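Local coordinates for protein second substrate binding domain of putative amino acid ABC transporter (Streptococcus pneumoniae, PDB 4OEN) that probably captures an amino acid outside the cell and hands it to the membrane-spanning part of an ABC transporter, at residues K4-A8 with N194-M200; S142-D146 with A155-D159. One frame throughout, in Å; residues are numbered along the deposited sequence.

In the fold
The two contacts sit at opposite ends of a type II periplasmic binding protein fold, on either side of the chain's centre, with their centres 37 Å apart and their nearest atoms about 19 Å apart. Contact 1 joins the first strand, 5-8, to helix 195-210 near the C-terminus. Contact 2, 142-146 with 155-159, falls inside the long loop that contact 1 closes. Both strands belong to one mixed sheet, continuous through strands 65-66, 180-190 and 87-96. In this fold two alpha/beta lobes usually enclose the ligand; here each contact packs a helix onto the sheet of one lobe, and contact 1 shows the chain returning to its starting lobe.

Contact 1: residues K4-A8 with N194-M200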
# COMPACT_ATOMS: atom_id res chain seq x y z
N LYS A 4 -21.97 -13.79 -4.30
CA LYS A 4 -22.00 -14.27 -5.68
C LYS A 4 -20.60 -14.33 -6.29
O LYS A 4 -20.14 -15.40 -6.68
CB LYS A 4 -22.92 -13.40 -6.53
CG LYS A 4 -22.80 -13.65 -8.03
CD LYS A 4 -23.42 -12.53 -8.84
CE LYS A 4 -23.33 -11.20 -8.11
NZ LYS A 4 -24.34 -10.23 -8.57
N TYR A 5 -19.90 -13.18 -6.38
CA TYR A 5 -18.48 -13.22 -6.70
C TYR A 5 -17.69 -13.40 -5.42
O TYR A 5 -17.92 -12.69 -4.45
CB TYR A 5 -18.00 -11.94 -7.39
CG TYR A 5 -18.49 -11.72 -8.79
CD1 TYR A 5 -17.98 -12.45 -9.85
CD2 TYR A 5 -19.46 -10.77 -9.05
CE1 TYR A 5 -18.43 -12.24 -11.14
CE2 TYR A 5 -19.93 -10.55 -10.33
CZ TYR A 5 -19.41 -11.29 -11.37
OH TYR A 5 -19.87 -11.07 -12.64
N ILE A 6 -16.76 -14.34 -5.43
CA ILE A 6 -15.91 -14.56 -4.26
C ILE A 6 -14.64 -13.75 -4.39
O ILE A 6 -13.91 -13.88 -5.37
CB ILE A 6 -15.58 -16.05 -4.09
CG1 ILE A 6 -16.86 -16.85 -3.90
CG2 ILE A 6 -14.65 -16.26 -2.92
CD1 ILE A 6 -16.63 -18.33 -3.74
N ILE A 7 -14.37 -12.90 -3.40
CA ILE A 7 -13.20 -12.03 -3.42
C ILE A 7 -12.26 -12.43 -2.31
O ILE A 7 -12.63 -12.38 -1.15
CB ILE A 7 -13.56 -10.53 -3.24
CG1 ILE A 7 -14.66 -10.12 -4.23
CG2 ILE A 7 -12.31 -9.67 -3.39
CD1 ILE A 7 -14.26 -10.30 -5.69
N ALA A 8 -11.06 -12.83 -2.67
CA ALA A 8 -10.10 -13.29 -1.68
C ALA A 8 -9.07 -12.21 -1.37
O ALA A 8 -8.69 -11.44 -2.26
CB ALA A 8 -9.42 -14.56 -2.18
N ASN A 194 -13.54 -14.06 -15.79
CA ASN A 194 -14.36 -13.00 -15.20
C ASN A 194 -14.10 -11.59 -15.73
O ASN A 194 -13.89 -10.67 -14.94
CB ASN A 194 -14.16 -12.99 -13.69
CG ASN A 194 -14.63 -14.26 -13.04
OD1 ASN A 194 -13.83 -15.02 -12.49
ND2 ASN A 194 -15.93 -14.51 -13.11
N PRO A 195 -14.13 -11.42 -17.06
CA PRO A 195 -13.82 -10.08 -17.59
C PRO A 195 -14.85 -9.03 -17.17
O PRO A 195 -14.51 -7.85 -17.04
CB PRO A 195 -13.82 -10.30 -19.10
CG PRO A 195 -14.72 -11.46 -19.32
CD PRO A 195 -14.49 -12.36 -18.14
N GLU A 196 -16.08 -9.44 -16.91
CA GLU A 196 -17.12 -8.49 -16.56
C GLU A 196 -16.88 -7.92 -15.17
O GLU A 196 -17.27 -6.80 -14.87
CB GLU A 196 -18.51 -9.13 -16.66
CG GLU A 196 -18.91 -10.05 -15.52
CD GLU A 196 -18.24 -11.41 -15.55
OE1 GLU A 196 -17.53 -11.74 -16.53
OE2 GLU A 196 -18.42 -12.16 -14.57
N LEU A 197 -16.19 -8.68 -14.33
CA LEU A 197 -15.87 -8.21 -12.99
C LEU A 197 -14.83 -7.10 -13.04
O LEU A 197 -14.91 -6.13 -12.29
CB LEU A 197 -15.36 -9.36 -12.13
CG LEU A 197 -15.02 -9.07 -10.66
CD1 LEU A 197 -16.18 -8.39 -9.94
CD2 LEU A 197 -14.65 -10.39 -9.97
N ILE A 198 -13.85 -7.24 -13.93
CA ILE A 198 -12.88 -6.17 -14.15
C ILE A 198 -13.58 -4.93 -14.70
O ILE A 198 -13.33 -3.80 -14.24
CB ILE A 198 -11.75 -6.60 -15.12
CG1 ILE A 198 -10.85 -7.65 -14.47
CG2 ILE A 198 -10.94 -5.40 -15.59
CD1 ILE A 198 -10.13 -7.15 -13.19
N GLU A 199 -14.46 -5.13 -15.68
CA GLU A 199 -15.23 -4.04 -16.26
C GLU A 199 -16.01 -3.27 -15.19
O GLU A 199 -15.96 -2.05 -15.13
CB GLU A 199 -16.20 -4.56 -17.33
CG GLU A 199 -15.54 -5.15 -18.56
CD GLU A 199 -16.54 -5.68 -19.59
OE1 GLU A 199 -17.71 -5.23 -19.59
OE2 GLU A 199 -16.15 -6.55 -20.40
N MET A 200 -16.71 -4.00 -14.33
CA MET A 200 -17.49 -3.37 -13.26
C MET A 200 -16.60 -2.74 -12.20
O MET A 200 -16.95 -1.70 -11.62
CB MET A 200 -18.44 -4.38 -12.63
CG MET A 200 -19.57 -4.77 -13.57
SD MET A 200 -20.82 -5.80 -12.81
CE MET A 200 -19.87 -7.27 -12.42
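In the lobe of this periplasmic binding protein fold that begins with strand 5-8, Y5 lays its ring against the first turns of helix 195-210. The segment axes approach to 11.4 Å at an angle of 71°, so side chains span the gap. L197 does most of the packing from the helix: its CD1 sits over the centre of one Y5 ring face, a CH-pi contact 4.2 Å from the centroid. L197 CD2 reaches Y5 CD1 at 3.9 Å and also touches I7 CD1. F187 of strand 180-190 also touches L197 and I7, and F42 meets the Y5 ring edge-to-face. M200, its chain bent near the end, brings CE obliquely to the ring, 3.9 Å from Y5 CE2. Polar groups meet one part of the ring's edge: N194 ND2 lies near its plane, 3.9 Å from Y5 CE1, with the amide turned 83° from the ring. E196 places CG between its backbone N and carbonyl carbon (chi1 77°) and then bends back, which carries the carboxylate to the phenol. There Y5 OH donates a hydrogen bond to the anti lone pair of E196 OE2, 2.6 Å away.

Contact 2: residues S142-D146 with A155-D159; sequences SSMYD and AVMDD
M144 and Y145 of helix 141-150 pack on V156 and D158 of strand 155-159 in the second alpha/beta lobe of the periplasmic binding protein fold, the strand running parallel to 111-115 and antiparallel to 87-96. Helix and strand segments run nearly opposite ways, at 149°, with M144 and V156 closest in backbone. Their side chains form the tight part: M144 CG lies 3.7 Å from V156 CG1, and M144 SD rests 4.0 Å from V156 CB. A bend at the end of the M144 chain (chi3 72°) turns CE toward D158, 3.8 Å from OD2. The helix side leading outward is looser: S142 and D146 are exposed and do not reach the strand, while Y145 is only partly exposed. The Y145 side chain crosses that of V156 at about a right angle, Y145 CE1 3.9 Å from V156 CG2. F138 of strand 134-138 also touches M144, and L163 of helix 160-168 touches both Y145 and D158. Both carboxylate oxygens of buried D158 are engaged: OD1 takes a weak bond from D159 N, and OD2, at the edge of the Y145 ring and near its plane, accepts from Y145 OH at 2.6 Å through its anti lone pair.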
# COMPACT_ATOMS: atom_id res chain seq x y z
N SER A 142 10.21 -2.10 13.54
CA SER A 142 10.24 -1.67 14.94
C SER A 142 11.60 -1.13 15.36
O SER A 142 11.69 -0.09 16.02
CB SER A 142 9.85 -2.83 15.86
OG SER A 142 8.54 -3.29 15.55
N SER A 143 12.66 -1.83 14.96
CA SER A 143 14.00 -1.41 15.31
C SER A 143 14.31 -0.09 14.63
O SER A 143 14.92 0.80 15.23
CB SER A 143 15.02 -2.48 14.91
OG SER A 143 16.31 -2.15 15.38
N MET A 144 13.89 0.02 13.38
CA MET A 144 14.13 1.23 12.61
C MET A 144 13.46 2.45 13.23
O MET A 144 14.09 3.50 13.38
CB MET A 144 13.65 1.05 11.17
CG MET A 144 13.94 2.28 10.31
SD MET A 144 13.51 2.04 8.57
CE MET A 144 11.72 2.06 8.64
N TYR A 145 12.19 2.32 13.59
CA TYR A 145 11.48 3.47 14.16
C TYR A 145 11.93 3.76 15.59
O TYR A 145 11.87 4.91 16.05
CB TYR A 145 9.96 3.26 14.06
CG TYR A 145 9.48 3.51 12.64
CD1 TYR A 145 9.39 4.81 12.14
CD2 TYR A 145 9.17 2.46 11.78
CE1 TYR A 145 8.98 5.05 10.84
CE2 TYR A 145 8.75 2.70 10.47
CZ TYR A 145 8.67 4.00 10.01
OH TYR A 145 8.26 4.24 8.71
N ASP A 146 12.43 2.75 16.30
CA ASP A 146 13.03 2.99 17.61
C ASP A 146 14.26 3.87 17.46
O ASP A 146 14.48 4.81 18.22
CB ASP A 146 13.40 1.67 18.29
CG ASP A 146 12.20 0.94 18.85
OD1 ASP A 146 11.07 1.48 18.74
OD2 ASP A 146 12.38 -0.16 19.40
N ALA A 155 16.45 10.16 9.78
CA ALA A 155 15.30 9.99 8.89
C ALA A 155 15.15 8.51 8.59
O ALA A 155 16.08 7.72 8.86
CB ALA A 155 15.48 10.77 7.60
N VAL A 156 13.98 8.15 8.07
CA VAL A 156 13.77 6.83 7.51
C VAL A 156 13.22 6.97 6.10
O VAL A 156 12.69 8.02 5.72
CB VAL A 156 12.76 5.98 8.32
CG1 VAL A 156 13.20 5.85 9.76
CG2 VAL A 156 11.35 6.60 8.23
N MET A 157 13.37 5.92 5.32
CA MET A 157 12.69 5.79 4.03
C MET A 157 11.77 4.57 4.12
O MET A 157 12.25 3.50 4.48
CB MET A 157 13.69 5.63 2.89
CG MET A 157 13.16 6.00 1.52
SD MET A 157 13.27 7.77 1.23
CE MET A 157 12.31 7.96 -0.27
N ASP A 158 10.49 4.72 3.81
CA ASP A 158 9.54 3.60 3.96
C ASP A 158 8.41 3.70 2.95
O ASP A 158 8.30 4.68 2.22
CB ASP A 158 8.97 3.60 5.39
CG ASP A 158 8.52 2.22 5.89
OD1 ASP A 158 8.42 1.21 5.13
OD2 ASP A 158 8.23 2.15 7.10
N ASP A 159 7.56 2.69 2.93
CA ASP A 159 6.39 2.71 2.08
C ASP A 159 5.45 3.82 2.52
O ASP A 159 5.09 3.92 3.70
CB ASP A 159 5.65 1.37 2.15
CG ASP A 159 6.46 0.24 1.57
OD1 ASP A 159 6.89 0.39 0.41
OD2 ASP A 159 6.65 -0.78 2.26